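Local coordinates for profilin-2 (Acanthamoeba castellanii, PDB 2ACG), which binds monomeric actin and PIP2, holding back actin polymerization at high concentration and promoting it at low concentration, at residues 4-9 / 17-22; 22-27 / 88-93; 82-87 / 100-105; 54-59 / 67-72. All coordinates share one frame; numbering follows the deposited sequence.

All four interactions involve the antiparallel sheet of the profilin fold. Interaction 1 is the buried one: apolar side chains join the N-terminal helix to strand 18-23, with no hydrogen bond across. Interaction 2 starts where that strand ends, sharing Ile22, and is a partly buried contact made by a histidine, a lysine chain on its face and a bridging water. Interaction 3 uses the other end of strand 84-90; its paired strands are joined by backbone bonds, and a tyrosine ring lies on a glycine. At the far side of the sheet, in interaction 4, an exposed arginine and a threonine tie a helix to a bulged strand. Interactions 3 and 4 touch where Tyr67 packs on Gly85.

Interaction 1 of 4, residues 4-9 / 17-22; sequences TYVDTN and TQAAII
Thr4 O receives two backbone N-H groups, from Thr8 N at 2.7 Å and from Asn9 N at 3.2 Å. These bonds close the helical turn that carries Tyr5 and Val6 against Ala19 and Ile21. The contact joins the N-terminal helix of the profilin fold to one face of the central antiparallel sheet. It is purely apolar, and no hydrogen bond crosses between the segments.

Val6 sits at the centre and straddles two residues of strand 18-23. Its CG1 lies anti to the backbone N (chi1 177°) and reaches the Ala19 end, 4.0 Å from Ala19 CB. The other branch turns to Ile21, with Val6 CG2 4.0 Å from Ile21 CD1. Ala20, between the two, sends its methyl away to the other face of the sheet. Val6 and Ile21 do not meet head-on; they lie alongside, pointing opposite ways.

Tyr5 gives only the base of its side chain to this contact. Its ring leads away from the strand. There it meets the ring of Trp2 and packs on Leu116, Tyr119 and Leu120 of helix 106-123. The two terminal helices thus lie side by side on one face of the sheet. In profilins the aromatic groove between these helices is where poly-L-proline binds, and the arrangement here is consistent with that role. Strand 28-31 adds Ala30 beside Val6. At the root of the tyrosine side chain, Ile21 CD1 meets Tyr5 CB at 3.8 Å.

Interaction 2 of 4, residues 22-27 / 88-93; sequences IGHDGN and TVKTSK
The chain turns at the end of strand 18-23, and Gly23 and His24 face the loop after strand 84-90. The nearest CA atoms are those of His24 and Lys93, 6.3 Å apart. Residues 23 to 26 form a type I turn. A water bridges the two backbones, accepting from His24 N and donating to Lys93 O.

The His24 ring enters the bend of the other segment. At its edge, in the ring plane, lies Thr91 O. The bond from His24 NE2 to Thr91 O is 3.1 Å long and weak, with an N-H...O angle of 126°. NE2 also makes a weak bond to Ala94 O. Thr91 lies in the loop and Ala94 opens strand 94-100, so the ring sits at the closed end of this beta hairpin in the profilin sheet. Ser92 O approaches obliquely, 3.0 Å from His24 CE1.

Over one ring face lies the backbone carbon of Lys93, near the rim. Over the other lies Lys90 CE, carried there by an extended chain that runs athwart the imidazole. This CE makes a CH-pi contact, 3.9 Å from the His24 ring centroid. Thr91 OG1 and Ser92 OG bond to the C-terminal Phe125.

Interaction 3 of 4, residues 82-87 / 100-105; sequences GSAGVI and YNEKIQ
An antiparallel pair of the profilin sheet ends here, with the Tyr100 ring lying over the backbone of Gly85. The two strands, 84-90 and 94-100, are the arms of one hairpin. Gly85 and Tyr100 form its hydrogen-bonded pair at this end. Gly85 N donates to Tyr100 O at 3.0 Å, and Tyr100 N donates to Gly85 O at 2.9 Å.

Tyr100 CG stands between its own backbone N and carbonyl carbon (chi1 73°). This turns the ring back across the neighbouring strand. Gly85 N lies over the ring centre, and Gly85 CA makes a CH-pi contact 4.3 Å from the centroid. Gly85 has no side chain, so the ring can rest on its main chain. Such a cross-strand pairing of glycine with an aromatic residue is known from other antiparallel sheets. At the ring edge, near its plane, is Ile87 CD1. Pro106 and Ala109 of helix 106-123 also meet the tyrosine.

Beyond the pair the backbones stay close, with Ala84 CB against Asn101 CA, but regular pairing stops as Asn101 to Ile104 make a type I turn. Asn101 OD1 accepts from Lys103 N in an Asx turn. Lys103, a trimethyllysine in the natural protein, points away from the hairpin. Gln105 then takes the N-cap position of helix 106-123. Ala84 packs tightly beside the pair, its CB 3.1 Å from Tyr100 O. Ser83 O takes a CA-H...O contact from Glu102 CA at 3.4 Å.

Interaction 4 of 4, residues 54-59 / 67-72; sequences AIRSNG and YVTIRA
Thr69 is gripped by two residues of helix 53-58. Arg56 and Ile55 both run athwart it. The Arg56 chain bends at its second torsion (chi2 79°), which folds the guanidinium back onto the strand. Thr69 CG2 lies under one face of that group, 3.4 Å from Arg56 NH1. The same nitrogen makes a weak bond to Thr69 O at 3.0 Å, with an angle of 128° at the hydrogen. Arg56 NH2 is 2.9 Å from Ile70 O. Ala72 CB meets the aliphatic part of the arginine.

Thr69 OG1 donates to Ile55 O at 2.8 Å, though that oxygen is less surely placed. Ile55 CD1 packs against the same threonine. Thr69 N gives its hydrogen to a water that bonds weakly to Arg56 O. At the helix end Gly59, with positive phi, lets the chain pass close to Tyr67, and Gly59 CA is 3.4 Å from Tyr67 O.

Further out, Val77 of strand 76-81 backs both Ile55 and Ala72. Arg71 turns away to a salt bridge with Asp73. Opposite Tyr78, Ile70 and Arg71 form a classic beta bulge, at the corner where strand 65-69 gives way to strand 71-72 of the profilin sheet.

Interaction 1 of 4, residues 4-9 / 17-22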
loop_
_atom_site.group_PDB
_atom_site.type_symbol
_atom_site.label_atom_id
_atom_site.label_comp_id
_atom_site.label_asym_id
_atom_site.label_seq_id
_atom_site.Cartn_x
_atom_site.Cartn_y
_atom_site.Cartn_z
ATOM N N THR A 4 8.116 5.051 -12.352
ATOM C CA THR A 4 9.507 4.681 -11.955
ATOM C C THR A 4 9.591 4.480 -10.473
ATOM O O THR A 4 10.349 3.610 -9.978
ATOM C CB THR A 4 10.553 5.598 -12.644
ATOM O OG1 THR A 4 10.895 6.689 -11.749
ATOM C CG2 THR A 4 10.064 6.157 -13.999
ATOM N N TYR A 5 8.764 5.182 -9.708
ATOM C CA TYR A 5 8.762 4.966 -8.238
ATOM C C TYR A 5 8.297 3.550 -7.968
ATOM O O TYR A 5 8.653 2.931 -6.945
ATOM C CB TYR A 5 7.900 5.978 -7.499
ATOM C CG TYR A 5 8.424 7.388 -7.430
ATOM C CD1 TYR A 5 9.434 7.759 -6.542
ATOM C CD2 TYR A 5 7.880 8.382 -8.231
ATOM C CE1 TYR A 5 9.894 9.077 -6.457
ATOM C CE2 TYR A 5 8.309 9.695 -8.152
ATOM C CZ TYR A 5 9.324 10.042 -7.283
ATOM O OH TYR A 5 9.728 11.358 -7.276
ATOM N N VAL A 6 7.467 3.031 -8.872
ATOM C CA VAL A 6 6.921 1.682 -8.757
ATOM C C VAL A 6 7.899 0.607 -9.245
ATOM O O VAL A 6 8.182 -0.349 -8.503
ATOM C CB VAL A 6 5.560 1.523 -9.425
ATOM C CG1 VAL A 6 5.088 0.074 -9.322
ATOM C CG2 VAL A 6 4.528 2.471 -8.874
ATOM N N ASP A 7 8.363 0.778 -10.463
ATOM C CA ASP A 7 9.269 -0.176 -11.098
ATOM C C ASP A 7 10.619 -0.206 -10.409
ATOM O O ASP A 7 11.183 -1.283 -10.246
ATOM C CB ASP A 7 9.465 0.113 -12.599
ATOM C CG ASP A 7 8.204 -0.115 -13.406
ATOM O OD1 ASP A 7 7.363 -0.968 -13.109
ATOM O OD2 ASP A 7 8.099 0.642 -14.386
ATOM N N THR A 8 11.104 1.002 -10.109
ATOM C CA THR A 8 12.429 1.095 -9.506
ATOM C C THR A 8 12.498 1.287 -8.017
ATOM O O THR A 8 13.239 0.533 -7.356
ATOM C CB THR A 8 13.356 2.186 -10.207
ATOM O OG1 THR A 8 13.636 1.746 -11.557
ATOM C CG2 THR A 8 14.638 2.394 -9.385
ATOM N N ASN A 9 11.823 2.283 -7.509
ATOM C CA ASN A 9 11.879 2.592 -6.069
ATOM C C ASN A 9 11.147 1.577 -5.230
ATOM O O ASN A 9 11.407 1.487 -3.995
ATOM C CB ASN A 9 11.419 4.028 -5.860
ATOM C CG ASN A 9 12.343 5.041 -6.473
ATOM O OD1 ASN A 9 13.516 5.114 -6.100
ATOM N ND2 ASN A 9 11.900 5.892 -7.379
ATOM N N THR A 17 6.750 -7.491 -4.195
ATOM C CA THR A 17 6.394 -8.151 -5.427
ATOM C C THR A 17 5.529 -7.342 -6.370
ATOM O O THR A 17 5.839 -7.336 -7.580
ATOM C CB THR A 17 5.793 -9.607 -5.238
ATOM O OG1 THR A 17 4.412 -9.449 -4.770
ATOM C CG2 THR A 17 6.615 -10.499 -4.300
ATOM N N GLN A 18 4.499 -6.740 -5.878
ATOM C CA GLN A 18 3.535 -5.916 -6.627
ATOM C C GLN A 18 3.411 -4.586 -5.901
ATOM O O GLN A 18 3.616 -4.544 -4.675
ATOM C CB GLN A 18 2.170 -6.629 -6.668
ATOM C CG GLN A 18 2.169 -7.936 -7.453
ATOM C CD GLN A 18 2.470 -7.664 -8.924
ATOM O OE1 GLN A 18 2.170 -6.589 -9.457
ATOM N NE2 GLN A 18 3.096 -8.633 -9.583
ATOM N N ALA A 19 3.061 -3.536 -6.620
ATOM C CA ALA A 19 2.971 -2.211 -5.973
ATOM C C ALA A 19 2.127 -1.269 -6.803
ATOM O O ALA A 19 1.836 -1.571 -7.954
ATOM C CB ALA A 19 4.393 -1.682 -5.755
ATOM N N ALA A 20 1.762 -0.163 -6.180
ATOM C CA ALA A 20 0.931 0.870 -6.820
ATOM C C ALA A 20 1.015 2.150 -5.991
ATOM O O ALA A 20 1.522 2.141 -4.863
ATOM C CB ALA A 20 -0.506 0.355 -6.900
ATOM N N ILE A 21 0.557 3.224 -6.574
ATOM C CA ILE A 21 0.491 4.560 -5.994
ATOM C C ILE A 21 -0.927 5.043 -6.358
ATOM O O ILE A 21 -1.185 5.234 -7.556
ATOM C CB ILE A 21 1.604 5.532 -6.463
ATOM C CG1 ILE A 21 3.031 4.972 -6.180
ATOM C CG2 ILE A 21 1.515 6.955 -5.806
ATOM C CD1 ILE A 21 4.124 5.864 -6.861
ATOM N N ILE A 22 -1.768 5.130 -5.371
ATOM C CA ILE A 22 -3.176 5.563 -5.496
ATOM C C ILE A 22 -3.284 7.032 -5.111
ATOM O O ILE A 22 -2.380 7.568 -4.438
ATOM C CB ILE A 22 -4.023 4.651 -4.537
ATOM C CG1 ILE A 22 -4.990 3.762 -5.318
ATOM C CG2 ILE A 22 -4.669 5.333 -3.325
ATOM C CD1 ILE A 22 -4.254 2.561 -5.962
#

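Interaction 2 of 4, residues 22-27 / 88-93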
loop_
_atom_site.group_PDB
_atom_site.type_symbol
_atom_site.label_atom_id
_atom_site.label_comp_id
_atom_site.label_asym_id
_atom_site.label_seq_id
_atom_site.Cartn_x
_atom_site.Cartn_y
_atom_site.Cartn_z
ATOM N N ILE A 22 -1.768 5.130 -5.371
ATOM C CA ILE A 22 -3.176 5.563 -5.496
ATOM C C ILE A 22 -3.284 7.032 -5.111
ATOM O O ILE A 22 -2.380 7.568 -4.438
ATOM C CB ILE A 22 -4.023 4.651 -4.537
ATOM C CG1 ILE A 22 -4.990 3.762 -5.318
ATOM C CG2 ILE A 22 -4.669 5.333 -3.325
ATOM C CD1 ILE A 22 -4.254 2.561 -5.962
ATOM N N GLY A 23 -4.341 7.659 -5.533
ATOM C CA GLY A 23 -4.652 9.079 -5.199
ATOM C C GLY A 23 -5.532 8.993 -3.946
ATOM O O GLY A 23 -6.048 7.912 -3.668
ATOM N N HIS A 24 -5.722 10.095 -3.220
ATOM C CA HIS A 24 -6.517 10.001 -1.986
ATOM C C HIS A 24 -7.950 9.575 -2.231
ATOM O O HIS A 24 -8.630 9.202 -1.258
ATOM C CB HIS A 24 -6.553 11.182 -1.023
ATOM C CG HIS A 24 -5.306 11.317 -0.210
ATOM N ND1 HIS A 24 -4.986 12.428 0.510
ATOM C CD2 HIS A 24 -4.269 10.460 -0.108
ATOM C CE1 HIS A 24 -3.799 12.243 1.080
ATOM N NE2 HIS A 24 -3.354 11.061 0.721
ATOM N N ASP A 25 -8.321 9.637 -3.479
ATOM C CA ASP A 25 -9.640 9.275 -4.007
ATOM C C ASP A 25 -9.744 7.786 -4.326
ATOM O O ASP A 25 -10.871 7.220 -4.326
ATOM C CB ASP A 25 -9.918 10.213 -5.197
ATOM C CG ASP A 25 -8.883 10.128 -6.303
ATOM O OD1 ASP A 25 -7.711 9.736 -6.116
ATOM O OD2 ASP A 25 -9.260 10.452 -7.465
ATOM N N GLY A 26 -8.665 7.086 -4.617
ATOM C CA GLY A 26 -8.755 5.646 -4.918
ATOM C C GLY A 26 -8.280 5.299 -6.321
ATOM O O GLY A 26 -7.962 4.145 -6.624
ATOM N N ASN A 27 -8.249 6.311 -7.144
ATOM C CA ASN A 27 -7.816 6.250 -8.539
ATOM C C ASN A 27 -6.301 6.109 -8.606
ATOM O O ASN A 27 -5.613 6.941 -8.038
ATOM C CB ASN A 27 -8.326 7.497 -9.295
ATOM C CG ASN A 27 -9.848 7.302 -9.395
ATOM O OD1 ASN A 27 -10.283 6.236 -9.835
ATOM N ND2 ASN A 27 -10.595 8.273 -8.912
ATOM N N THR A 88 0.538 -0.390 3.401
ATOM C CA THR A 88 -0.073 0.782 2.717
ATOM C C THR A 88 0.294 2.022 3.552
ATOM O O THR A 88 0.019 1.967 4.751
ATOM C CB THR A 88 -1.641 0.646 2.660
ATOM O OG1 THR A 88 -2.085 0.967 4.027
ATOM C CG2 THR A 88 -2.153 -0.725 2.220
ATOM N N VAL A 89 0.832 3.051 2.952
ATOM C CA VAL A 89 1.242 4.282 3.601
ATOM C C VAL A 89 0.732 5.545 2.937
ATOM O O VAL A 89 1.011 5.858 1.773
ATOM C CB VAL A 89 2.785 4.278 3.690
ATOM C CG1 VAL A 89 3.365 5.549 4.269
ATOM C CG2 VAL A 89 3.264 3.031 4.421
ATOM N N LYS A 90 0.026 6.338 3.739
ATOM C CA LYS A 90 -0.535 7.617 3.319
ATOM C C LYS A 90 0.469 8.762 3.336
ATOM O O LYS A 90 1.203 8.987 4.316
ATOM C CB LYS A 90 -1.711 7.995 4.195
ATOM C CG LYS A 90 -2.185 9.454 3.969
ATOM C CD LYS A 90 -3.467 9.638 4.764
ATOM C CE LYS A 90 -4.370 10.709 4.256
ATOM N NZ LYS A 90 -5.752 10.481 4.804
ATOM N N THR A 91 0.457 9.494 2.220
ATOM C CA THR A 91 1.342 10.663 2.052
ATOM C C THR A 91 0.438 11.883 2.044
ATOM O O THR A 91 -0.779 11.725 2.350
ATOM C CB THR A 91 2.351 10.547 0.858
ATOM O OG1 THR A 91 1.595 10.597 -0.386
ATOM C CG2 THR A 91 3.213 9.280 0.884
ATOM N N SER A 92 0.968 13.061 1.740
ATOM C CA SER A 92 0.039 14.226 1.778
ATOM C C SER A 92 -0.909 14.199 0.590
ATOM O O SER A 92 -2.065 14.660 0.735
ATOM C CB SER A 92 0.694 15.543 2.053
ATOM O OG SER A 92 1.895 15.833 1.382
ATOM N N LYS A 93 -0.468 13.654 -0.538
ATOM C CA LYS A 93 -1.318 13.617 -1.742
ATOM C C LYS A 93 -1.608 12.258 -2.324
ATOM O O LYS A 93 -2.502 12.159 -3.202
ATOM C CB LYS A 93 -0.640 14.456 -2.840
ATOM C CG LYS A 93 -1.039 15.930 -2.806
ATOM C CD LYS A 93 -0.123 16.759 -3.693
ATOM C CE LYS A 93 -0.547 18.220 -3.760
ATOM N NZ LYS A 93 -0.575 18.770 -2.383
HETATM O O HOH W 1 -4.790 12.990 -3.834
#

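Interaction 3 of 4, residues 82-87 / 100-105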
loop_
_atom_site.group_PDB
_atom_site.type_symbol
_atom_site.label_atom_id
_atom_site.label_comp_id
_atom_site.label_asym_id
_atom_site.label_seq_id
_atom_site.Cartn_x
_atom_site.Cartn_y
_atom_site.Cartn_z
ATOM N N GLY A 82 -1.829 -15.098 5.729
ATOM C CA GLY A 82 -0.891 -16.241 5.951
ATOM C C GLY A 82 0.484 -15.589 6.155
ATOM O O GLY A 82 0.600 -14.685 6.996
ATOM N N SER A 83 1.442 -15.976 5.359
ATOM C CA SER A 83 2.811 -15.437 5.415
ATOM C C SER A 83 3.118 -14.406 4.348
ATOM O O SER A 83 4.305 -14.127 4.054
ATOM C CB SER A 83 3.792 -16.613 5.370
ATOM O OG SER A 83 3.242 -17.606 4.490
ATOM N N ALA A 84 2.101 -13.781 3.783
ATOM C CA ALA A 84 2.246 -12.713 2.761
ATOM C C ALA A 84 1.316 -11.577 3.192
ATOM O O ALA A 84 0.466 -11.801 4.090
ATOM C CB ALA A 84 1.889 -13.219 1.379
ATOM N N GLY A 85 1.444 -10.416 2.583
ATOM C CA GLY A 85 0.537 -9.304 3.021
ATOM C C GLY A 85 0.873 -8.032 2.271
ATOM O O GLY A 85 1.668 -8.099 1.324
ATOM N N VAL A 86 0.300 -6.931 2.740
ATOM C CA VAL A 86 0.497 -5.622 2.097
ATOM C C VAL A 86 0.744 -4.492 3.096
ATOM O O VAL A 86 0.154 -4.429 4.183
ATOM C CB VAL A 86 -0.764 -5.403 1.206
ATOM C CG1 VAL A 86 -1.972 -4.936 1.999
ATOM C CG2 VAL A 86 -0.520 -4.528 -0.009
ATOM N N ILE A 87 1.607 -3.566 2.667
ATOM C CA ILE A 87 1.979 -2.379 3.431
ATOM C C ILE A 87 1.337 -1.182 2.721
ATOM O O ILE A 87 1.615 -1.068 1.510
ATOM C CB ILE A 87 3.530 -2.169 3.525
ATOM C CG1 ILE A 87 4.261 -3.420 4.029
ATOM C CG2 ILE A 87 3.905 -0.937 4.389
ATOM C CD1 ILE A 87 3.682 -4.111 5.295
ATOM N N TYR A 100 3.892 -8.164 -0.497
ATOM C CA TYR A 100 5.038 -9.052 -0.270
ATOM C C TYR A 100 4.508 -10.475 -0.068
ATOM O O TYR A 100 3.352 -10.669 0.302
ATOM C CB TYR A 100 5.933 -8.598 0.903
ATOM C CG TYR A 100 5.350 -8.811 2.271
ATOM C CD1 TYR A 100 5.438 -10.040 2.925
ATOM C CD2 TYR A 100 4.665 -7.776 2.927
ATOM C CE1 TYR A 100 4.870 -10.240 4.192
ATOM C CE2 TYR A 100 4.060 -7.960 4.170
ATOM C CZ TYR A 100 4.185 -9.188 4.805
ATOM O OH TYR A 100 3.601 -9.335 6.035
ATOM N N ASN A 101 5.385 -11.434 -0.345
ATOM C CA ASN A 101 5.046 -12.871 -0.204
ATOM C C ASN A 101 5.871 -13.491 0.932
ATOM O O ASN A 101 6.588 -12.809 1.667
ATOM C CB ASN A 101 5.220 -13.571 -1.541
ATOM C CG ASN A 101 6.625 -13.516 -2.101
ATOM O OD1 ASN A 101 7.629 -13.315 -1.404
ATOM N ND2 ASN A 101 6.764 -13.691 -3.432
ATOM N N GLU A 102 5.794 -14.808 0.998
ATOM C CA GLU A 102 6.499 -15.638 1.971
ATOM C C GLU A 102 8.011 -15.545 1.893
ATOM O O GLU A 102 8.698 -15.798 2.924
ATOM C CB GLU A 102 6.121 -17.107 1.828
ATOM C CG GLU A 102 5.462 -17.523 0.512
ATOM C CD GLU A 102 4.015 -17.098 0.409
ATOM O OE1 GLU A 102 3.092 -17.506 1.116
ATOM O OE2 GLU A 102 3.878 -16.248 -0.495
ATOM N N LYS A 103 8.551 -15.206 0.748
ATOM C CA LYS A 103 10.004 -15.085 0.574
ATOM C C LYS A 103 10.534 -13.749 1.077
ATOM O O LYS A 103 11.777 -13.560 1.098
ATOM C CB LYS A 103 10.420 -15.301 -0.873
ATOM C CG LYS A 103 10.552 -16.775 -1.256
ATOM C CD LYS A 103 11.807 -17.378 -0.598
ATOM C CE LYS A 103 12.080 -18.785 -1.088
ATOM N NZ LYS A 103 13.456 -19.231 -0.745
ATOM N N ILE A 104 9.638 -12.852 1.448
ATOM C CA ILE A 104 9.960 -11.517 1.957
ATOM C C ILE A 104 9.353 -11.344 3.361
ATOM O O ILE A 104 8.270 -11.846 3.668
ATOM C CB ILE A 104 9.588 -10.345 1.018
ATOM C CG1 ILE A 104 9.742 -10.727 -0.472
ATOM C CG2 ILE A 104 10.428 -9.073 1.332
ATOM C CD1 ILE A 104 9.037 -9.752 -1.459
ATOM N N GLN A 105 10.144 -10.645 4.168
ATOM C CA GLN A 105 9.831 -10.349 5.577
ATOM C C GLN A 105 9.075 -9.023 5.653
ATOM O O GLN A 105 9.377 -8.048 4.944
ATOM C CB GLN A 105 11.079 -10.307 6.457
ATOM C CG GLN A 105 12.172 -11.318 6.130
ATOM C CD GLN A 105 13.140 -11.558 7.275
ATOM O OE1 GLN A 105 14.150 -10.888 7.508
ATOM N NE2 GLN A 105 12.811 -12.598 8.079
HETATM O O HOH W 2 0.829 -18.162 3.673
#

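Interaction 4 of 4, residues 54-59 / 67-72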
loop_
_atom_site.group_PDB
_atom_site.type_symbol
_atom_site.label_atom_id
_atom_site.label_comp_id
_atom_site.label_asym_id
_atom_site.label_seq_id
_atom_site.Cartn_x
_atom_site.Cartn_y
_atom_site.Cartn_z
ATOM N N ALA A 54 -14.133 -0.176 10.450
ATOM C CA ALA A 54 -14.539 -1.112 9.423
ATOM C C ALA A 54 -13.563 -2.175 8.993
ATOM O O ALA A 54 -13.946 -3.379 8.964
ATOM C CB ALA A 54 -15.067 -0.317 8.218
ATOM N N ILE A 55 -12.345 -1.838 8.633
ATOM C CA ILE A 55 -11.368 -2.846 8.184
ATOM C C ILE A 55 -10.838 -3.686 9.333
ATOM O O ILE A 55 -10.463 -4.863 9.188
ATOM C CB ILE A 55 -10.223 -2.116 7.397
ATOM C CG1 ILE A 55 -9.365 -1.295 8.391
ATOM C CG2 ILE A 55 -10.768 -1.253 6.240
ATOM C CD1 ILE A 55 -7.904 -1.081 7.890
ATOM N N ARG A 56 -10.771 -3.049 10.481
ATOM C CA ARG A 56 -10.281 -3.649 11.735
ATOM C C ARG A 56 -11.130 -4.879 12.038
ATOM O O ARG A 56 -10.604 -5.876 12.548
ATOM C CB ARG A 56 -10.347 -2.654 12.888
ATOM C CG ARG A 56 -9.212 -2.690 13.904
ATOM C CD ARG A 56 -7.991 -1.987 13.410
ATOM N NE ARG A 56 -6.771 -2.327 14.120
ATOM C CZ ARG A 56 -6.199 -3.533 14.158
ATOM N NH1 ARG A 56 -6.695 -4.610 13.537
ATOM N NH2 ARG A 56 -5.062 -3.659 14.859
ATOM N N SER A 57 -12.409 -4.801 11.687
ATOM C CA SER A 57 -13.357 -5.884 11.932
ATOM C C SER A 57 -13.635 -6.809 10.765
ATOM O O SER A 57 -13.742 -8.041 10.979
ATOM C CB SER A 57 -14.673 -5.338 12.497
ATOM O OG SER A 57 -15.597 -5.040 11.473
ATOM N N ASN A 58 -13.776 -6.254 9.571
ATOM C CA ASN A 58 -14.054 -7.072 8.375
ATOM C C ASN A 58 -12.750 -7.445 7.655
ATOM O O ASN A 58 -12.603 -8.565 7.113
ATOM C CB ASN A 58 -15.097 -6.423 7.473
ATOM C CG ASN A 58 -16.475 -6.155 8.037
ATOM O OD1 ASN A 58 -17.368 -7.023 8.127
ATOM N ND2 ASN A 58 -16.733 -4.892 8.407
ATOM N N GLY A 59 -11.815 -6.518 7.658
ATOM C CA GLY A 59 -10.510 -6.715 6.974
ATOM C C GLY A 59 -10.684 -5.790 5.751
ATOM O O GLY A 59 -11.638 -4.982 5.798
ATOM N N TYR A 67 -7.341 -9.174 2.989
ATOM C CA TYR A 67 -6.245 -9.067 3.966
ATOM C C TYR A 67 -6.814 -8.857 5.357
ATOM O O TYR A 67 -7.969 -8.423 5.546
ATOM C CB TYR A 67 -5.296 -7.944 3.555
ATOM C CG TYR A 67 -4.485 -8.282 2.309
ATOM C CD1 TYR A 67 -3.336 -9.086 2.435
ATOM C CD2 TYR A 67 -4.819 -7.792 1.054
ATOM C CE1 TYR A 67 -2.553 -9.383 1.326
ATOM C CE2 TYR A 67 -4.046 -8.092 -0.053
ATOM C CZ TYR A 67 -2.921 -8.890 0.071
ATOM O OH TYR A 67 -2.164 -9.170 -1.034
ATOM N N VAL A 68 -5.955 -9.184 6.321
ATOM C CA VAL A 68 -6.376 -8.991 7.732
ATOM C C VAL A 68 -5.614 -7.837 8.364
ATOM O O VAL A 68 -4.395 -7.787 8.246
ATOM C CB VAL A 68 -6.349 -10.336 8.454
ATOM C CG1 VAL A 68 -5.819 -10.250 9.870
ATOM C CG2 VAL A 68 -7.753 -10.957 8.435
ATOM N N THR A 69 -6.351 -6.924 9.009
ATOM C CA THR A 69 -5.760 -5.755 9.676
ATOM C C THR A 69 -4.870 -6.138 10.863
ATOM O O THR A 69 -5.279 -6.738 11.873
ATOM C CB THR A 69 -6.814 -4.666 10.090
ATOM O OG1 THR A 69 -7.747 -4.474 8.997
ATOM C CG2 THR A 69 -6.197 -3.306 10.459
ATOM N N ILE A 70 -3.598 -5.785 10.737
ATOM C CA ILE A 70 -2.580 -5.989 11.771
ATOM C C ILE A 70 -2.397 -4.613 12.509
ATOM O O ILE A 70 -2.552 -4.494 13.717
ATOM C CB ILE A 70 -1.165 -6.256 11.179
ATOM C CG1 ILE A 70 -0.818 -7.704 10.853
ATOM C CG2 ILE A 70 -0.056 -5.626 12.091
ATOM C CD1 ILE A 70 0.584 -7.694 10.086
ATOM N N ARG A 71 -1.971 -3.683 11.679
ATOM C CA ARG A 71 -1.659 -2.325 12.065
ATOM C C ARG A 71 -2.625 -1.448 11.270
ATOM O O ARG A 71 -3.007 -1.918 10.214
ATOM C CB ARG A 71 -0.238 -1.839 11.801
ATOM C CG ARG A 71 -0.044 -0.349 12.117
ATOM C CD ARG A 71 1.161 0.162 11.449
ATOM N NE ARG A 71 2.372 0.230 12.241
ATOM C CZ ARG A 71 2.927 1.411 12.558
ATOM N NH1 ARG A 71 2.343 2.559 12.211
ATOM N NH2 ARG A 71 4.104 1.463 13.142
ATOM N N ALA A 72 -2.899 -0.302 11.850
ATOM C CA ALA A 72 -3.875 0.607 11.231
ATOM C C ALA A 72 -3.971 1.911 11.992
ATOM O O ALA A 72 -4.792 2.042 12.909
ATOM C CB ALA A 72 -5.225 -0.148 11.257
HETATM O O HOH W 3 -9.156 -6.739 10.303
#